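Local structure of quinone reductase (Klebsiella pneumoniae subsp. pneumoniae, 4GI5) at residues Asp157-Gly162 and Ile198-Leu203; Pro248-Arg251 and Asp256-Ile259. The protein binds flavin-adenine dinucleotide in a flavodoxin-like fold and probably reduces quinones with NAD(P)H. All blocks are in the same frame, centred on the assembly; numbering follows the deposited sequence.

Contact 1 of 2, residues Asp157-Gly162 and Ile198-Leu203; sequences DRYGEG and IQHGML
With CG anti to its carbonyl carbon (chi1 -69°), Tyr-159 brings the end of its side chain from the 157-162 loop up to the helix, while His-200 swings its imidazole to meet it, CG anti to the backbone N at chi1 -170°. The two side chains cross at about a right angle, yet their rings end up nearly parallel, with planes 26° apart. It is a slid aromatic pair with little overlap: the centroids are 4.6 Å apart, and the CD1 side of the tyrosine lies over one face of the imidazole. Tyr-159 CE1 makes the closest approach, 3.4 Å from His-200 CE1. The same side of the phenol ring points its edge at the helix backbone, where His-200 O lies in the ring plane, 3.4 Å from Tyr-159 CE1.

A water ties the polar ends together. It sits in the imidazole plane, 2.7 Å from His-200 ND1, and donates to Tyr-159 OH at 2.9 Å. The phenol oxygen is also hydrogen-bonded to Asn-188 of the second subunit, so the buried hydroxyl is held by a water and by a side chain of the other subunit. On its other flank Tyr-159 CE2 packs over a face of the Arg-158 guanidinium, off toward the rim. Phe-125 of the second subunit also packs on Tyr-159, whose side chain is about 7 Å from a bound FAD. The contact thus joins a long loop at the dimer interface to helix 196-204 of the flavodoxin-like fold.

Contact 2 of 2, residues Pro248-Arg251 and Asp256-Ile259; sequences PFRR and DYLI
Arg-250 reaches across to Asp-256 and Tyr-257 where the C-terminal loop turns back on itself, just as it enters the short antiparallel strand pair 257-258 and 263-264. Its side chain crosses both partners at about a right angle. The guanidinium meets Asp-256 with its edge: OD2 lies in the guanidinium plane, and the bond of this salt bridge from Arg-250 NH1 to Asp-256 OD2 is long at 3.3 Å but fairly straight, at 164°. The carboxylate is turned 73° against the guanidinium, and NH1 approaches Asp-256 OD2 from well above the carboxylate plane. The arginine chain, extended from CG to NE, passes close to the same oxygen, with Arg-250 CD 3.4 Å from Asp-256 OD2. NE of Arg-250 bonds to the carbonyl of Val-277, which gives the guanidinium a second anchor on the C-terminal tail.

Tyr-257 offers the backbone its edge. Arg-251 O lies in the ring plane, 3.4 Å from Tyr-257 CD1, and Arg-250 CB packs at the same rim, 3.7 Å from Tyr-257 OH. That hydroxyl is hydrogen-bonded to His-278 ND1, and Leu-264 of the partner strand touches both Tyr-257 and Arg-250. CB of Arg-251 points away from 256-259, and the residue takes part through its backbone.

Waters fill in where the two segments do not bond directly. One links Tyr-257 OH to the carbonyl of Arg-250; another donates to Arg-251 O at 2.6 Å and accepts from Asp-256 N at 3.0 Å.

Contact 1 is buried, its centre about 9 Å from the centre of the chain, whereas contact 2 is only partly buried, its centre about 19 Å out. Their chemistry follows: a slid pair of rings and a shared water at the helix, a charged pair and several water bridges in the C-terminal loop. Their centres are about 11 Å apart, and they touch through 248-251, which lies against both elements of contact 1. Arg-251 NH2 probably hydrogen-bonds to Gly-160 O, at 2.9 Å, while Phe-249 meets the His-200 ring edge-to-face. Both contacts reach the second subunit, with Ile-187 of that chain packing on His-200 and on Tyr-257.

Contact 1 of 2, residues Asp157-Gly162 and Ile198-Leu203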
loop_
_atom_site.group_PDB
_atom_site.type_symbol
_atom_site.label_atom_id
_atom_site.label_comp_id
_atom_site.label_asym_id
_atom_site.label_seq_id
_atom_site.Cartn_x
_atom_site.Cartn_y
_atom_site.Cartn_z
ATOM N N ASP B 157 -2.222 22.593 3.246
ATOM C CA ASP B 157 -1.928 22.752 1.843
ATOM C C ASP B 157 -1.780 21.359 1.206
ATOM O O ASP B 157 -0.674 20.822 1.280
ATOM C CB ASP B 157 -0.632 23.493 1.608
ATOM C CG ASP B 157 -0.646 24.979 2.079
ATOM O OD1 ASP B 157 -1.677 25.443 2.575
ATOM O OD2 ASP B 157 0.444 25.580 2.014
ATOM N N ARG B 158 -2.860 20.748 0.787
ATOM C CA ARG B 158 -2.810 19.418 0.193
ATOM C C ARG B 158 -3.976 19.245 -0.726
ATOM O O ARG B 158 -4.870 20.078 -0.827
ATOM C CB ARG B 158 -2.890 18.437 1.356
ATOM C CG ARG B 158 -4.230 18.375 2.053
ATOM C CD ARG B 158 -4.263 17.292 3.107
ATOM N NE ARG B 158 -5.560 17.108 3.727
ATOM C CZ ARG B 158 -5.820 16.299 4.728
ATOM N NH1 ARG B 158 -4.851 15.552 5.294
ATOM N NH2 ARG B 158 -7.078 16.138 5.107
ATOM N N TYR B 159 -3.938 18.151 -1.463
ATOM C CA TYR B 159 -4.890 17.732 -2.410
ATOM C C TYR B 159 -5.065 18.766 -3.546
ATOM O O TYR B 159 -6.043 19.523 -3.576
ATOM C CB TYR B 159 -6.202 17.304 -1.789
ATOM C CG TYR B 159 -6.151 16.006 -0.970
ATOM C CD1 TYR B 159 -5.612 14.870 -1.520
ATOM C CD2 TYR B 159 -6.594 15.955 0.321
ATOM C CE1 TYR B 159 -5.596 13.663 -0.835
ATOM C CE2 TYR B 159 -6.606 14.747 1.064
ATOM C CZ TYR B 159 -6.117 13.563 0.429
ATOM O OH TYR B 159 -6.095 12.396 1.157
ATOM N N GLY B 160 -4.061 18.774 -4.408
ATOM C CA GLY B 160 -3.942 19.778 -5.470
ATOM C C GLY B 160 -3.187 21.041 -5.076
ATOM O O GLY B 160 -3.149 21.989 -5.876
ATOM N N GLU B 161 -2.654 21.092 -3.863
ATOM C CA GLU B 161 -1.764 22.111 -3.359
ATOM C C GLU B 161 -0.648 21.376 -2.652
ATOM O O GLU B 161 -0.786 20.145 -2.358
ATOM C CB GLU B 161 -2.458 22.949 -2.293
ATOM C CG GLU B 161 -3.518 23.806 -2.777
ATOM C CD GLU B 161 -4.157 24.590 -1.614
ATOM O OE1 GLU B 161 -5.332 24.468 -1.460
ATOM O OE2 GLU B 161 -3.424 25.226 -0.823
ATOM N N GLY B 162 0.398 22.095 -2.359
ATOM C CA GLY B 162 1.559 21.577 -1.672
ATOM C C GLY B 162 2.829 21.854 -2.397
ATOM O O GLY B 162 2.841 22.565 -3.445
ATOM N N ILE B 198 -2.477 5.441 -3.697
ATOM C CA ILE B 198 -1.257 5.990 -4.279
ATOM C C ILE B 198 -1.539 7.295 -5.069
ATOM O O ILE B 198 -0.945 8.310 -4.842
ATOM C CB ILE B 198 -0.530 4.967 -5.166
ATOM C CG1 ILE B 198 -0.157 3.700 -4.363
ATOM C CG2 ILE B 198 0.670 5.635 -5.800
ATOM C CD1 ILE B 198 0.205 2.463 -5.209
ATOM N N GLN B 199 -2.413 7.173 -6.051
ATOM C CA GLN B 199 -2.565 8.300 -6.970
ATOM C C GLN B 199 -3.217 9.496 -6.279
ATOM O O GLN B 199 -2.797 10.619 -6.490
ATOM C CB GLN B 199 -3.433 7.900 -8.143
ATOM C CG GLN B 199 -2.713 6.896 -9.049
ATOM C CD GLN B 199 -3.328 6.601 -10.384
ATOM O OE1 GLN B 199 -2.590 6.534 -11.357
ATOM N NE2 GLN B 199 -4.641 6.396 -10.464
ATOM N N HIS B 200 -4.245 9.261 -5.481
ATOM C CA HIS B 200 -4.894 10.379 -4.746
ATOM C C HIS B 200 -4.171 10.661 -3.452
ATOM O O HIS B 200 -3.884 11.823 -3.176
ATOM C CB HIS B 200 -6.365 10.015 -4.507
ATOM C CG HIS B 200 -7.189 11.162 -3.982
ATOM N ND1 HIS B 200 -7.470 11.360 -2.647
ATOM C CD2 HIS B 200 -7.807 12.168 -4.640
ATOM C CE1 HIS B 200 -8.280 12.387 -2.499
ATOM N NE2 HIS B 200 -8.471 12.942 -3.690
ATOM N N GLY B 201 -3.775 9.599 -2.714
ATOM C CA GLY B 201 -3.210 9.779 -1.391
ATOM C C GLY B 201 -1.758 10.112 -1.277
ATOM O O GLY B 201 -1.332 10.728 -0.327
HETATM N N MSE B 202 -0.985 9.764 -2.310
HETATM C CA MSE B 202 0.445 9.953 -2.302
HETATM C C MSE B 202 0.936 10.961 -3.350
HETATM O O MSE B 202 2.047 11.541 -3.226
HETATM C CB MSE B 202 1.270 8.655 -2.406
HETATM C CG MSE B 202 0.915 7.687 -1.296
HETATM SE SE MSE B 202 1.926 6.015 -1.665
HETATM C CE MSE B 202 0.634 4.843 -0.853
ATOM N N LEU B 203 0.197 11.127 -4.451
ATOM C CA LEU B 203 0.624 11.954 -5.563
ATOM C C LEU B 203 -0.186 13.262 -5.582
ATOM O O LEU B 203 0.390 14.348 -5.475
ATOM C CB LEU B 203 0.569 11.192 -6.878
ATOM C CG LEU B 203 1.466 9.931 -6.987
ATOM C CD1 LEU B 203 1.331 9.343 -8.385
ATOM C CD2 LEU B 203 2.863 10.198 -6.567
HETATM O O HOH W 1 -6.566 10.059 -0.467
#

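Contact 2 of 2, residues Pro248-Arg251 and Asp256-Ile259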
loop_
_atom_site.group_PDB
_atom_site.type_symbol
_atom_site.label_atom_id
_atom_site.label_comp_id
_atom_site.label_asym_id
_atom_site.label_seq_id
_atom_site.Cartn_x
_atom_site.Cartn_y
_atom_site.Cartn_z
ATOM N N PRO B 248 -8.735 14.209 -13.167
ATOM C CA PRO B 248 -9.340 15.507 -12.732
ATOM C C PRO B 248 -9.815 15.384 -11.216
ATOM O O PRO B 248 -10.999 15.485 -10.859
ATOM C CB PRO B 248 -10.550 15.657 -13.715
ATOM C CG PRO B 248 -11.005 14.276 -13.928
ATOM C CD PRO B 248 -9.661 13.496 -14.094
ATOM N N PHE B 249 -8.858 15.066 -10.346
ATOM C CA PHE B 249 -9.148 14.991 -8.958
ATOM C C PHE B 249 -9.581 16.400 -8.450
ATOM O O PHE B 249 -9.008 17.436 -8.863
ATOM C CB PHE B 249 -7.933 14.543 -8.150
ATOM C CG PHE B 249 -7.549 13.093 -8.360
ATOM C CD1 PHE B 249 -8.451 12.075 -8.086
ATOM C CD2 PHE B 249 -6.252 12.779 -8.584
ATOM C CE1 PHE B 249 -8.074 10.724 -8.181
ATOM C CE2 PHE B 249 -5.875 11.412 -8.664
ATOM C CZ PHE B 249 -6.747 10.446 -8.441
ATOM N N ARG B 250 -10.468 16.414 -7.474
ATOM C CA ARG B 250 -11.035 17.652 -6.935
ATOM C C ARG B 250 -10.089 18.269 -5.910
ATOM O O ARG B 250 -9.608 17.562 -4.967
ATOM C CB ARG B 250 -12.391 17.431 -6.330
ATOM C CG ARG B 250 -13.479 17.005 -7.274
ATOM C CD ARG B 250 -14.749 16.881 -6.514
ATOM N NE ARG B 250 -15.819 16.281 -7.280
ATOM C CZ ARG B 250 -16.577 16.967 -8.125
ATOM N NH1 ARG B 250 -16.359 18.272 -8.303
ATOM N NH2 ARG B 250 -17.551 16.344 -8.704
ATOM N N ARG B 251 -9.820 19.561 -5.957
ATOM C CA ARG B 251 -9.035 20.203 -4.930
ATOM C C ARG B 251 -9.763 20.288 -3.594
ATOM O O ARG B 251 -10.972 20.475 -3.551
ATOM C CB ARG B 251 -8.533 21.578 -5.366
ATOM C CG ARG B 251 -7.704 21.532 -6.623
ATOM C CD ARG B 251 -6.443 22.346 -6.528
ATOM N NE ARG B 251 -6.717 23.795 -6.591
ATOM C CZ ARG B 251 -5.795 24.749 -6.393
ATOM N NH1 ARG B 251 -6.189 26.053 -6.482
ATOM N NH2 ARG B 251 -4.522 24.498 -6.115
ATOM N N ASP B 256 -15.141 22.719 -3.175
ATOM C CA ASP B 256 -15.812 21.470 -3.414
ATOM C C ASP B 256 -16.128 20.671 -2.128
ATOM O O ASP B 256 -17.057 19.832 -2.142
ATOM C CB ASP B 256 -14.978 20.562 -4.350
ATOM C CG ASP B 256 -14.991 20.962 -5.805
ATOM O OD1 ASP B 256 -15.537 22.011 -6.199
ATOM O OD2 ASP B 256 -14.370 20.228 -6.555
ATOM N N TYR B 257 -15.327 20.893 -1.071
ATOM C CA TYR B 257 -15.490 20.186 0.195
ATOM C C TYR B 257 -15.872 21.128 1.340
ATOM O O TYR B 257 -15.297 22.232 1.536
ATOM C CB TYR B 257 -14.155 19.452 0.546
ATOM C CG TYR B 257 -13.841 18.362 -0.469
ATOM C CD1 TYR B 257 -13.143 18.646 -1.603
ATOM C CD2 TYR B 257 -14.254 17.049 -0.282
ATOM C CE1 TYR B 257 -12.841 17.666 -2.545
ATOM C CE2 TYR B 257 -13.956 16.060 -1.207
ATOM C CZ TYR B 257 -13.246 16.376 -2.329
ATOM O OH TYR B 257 -12.916 15.450 -3.303
ATOM N N LEU B 258 -16.733 20.615 2.193
ATOM C CA LEU B 258 -16.974 21.274 3.452
ATOM C C LEU B 258 -15.780 21.129 4.353
ATOM O O LEU B 258 -15.126 20.078 4.305
ATOM C CB LEU B 258 -18.216 20.597 4.081
ATOM C CG LEU B 258 -19.535 20.628 3.221
ATOM C CD1 LEU B 258 -20.619 20.028 4.114
ATOM C CD2 LEU B 258 -19.886 22.014 2.805
ATOM N N ILE B 259 -15.441 22.164 5.129
ATOM C CA ILE B 259 -14.288 22.215 5.956
ATOM C C ILE B 259 -14.816 22.534 7.375
ATOM O O ILE B 259 -15.538 23.484 7.559
ATOM C CB ILE B 259 -13.241 23.220 5.430
ATOM C CG1 ILE B 259 -12.766 22.776 3.975
ATOM C CG2 ILE B 259 -12.092 23.438 6.427
ATOM C CD1 ILE B 259 -11.788 23.652 3.317
HETATM O O HOH W 2 -10.240 15.042 -4.142
HETATM O O HOH W 3 -12.283 22.681 -4.182
HETATM O O HOH W 4 -11.395 20.875 -7.965
#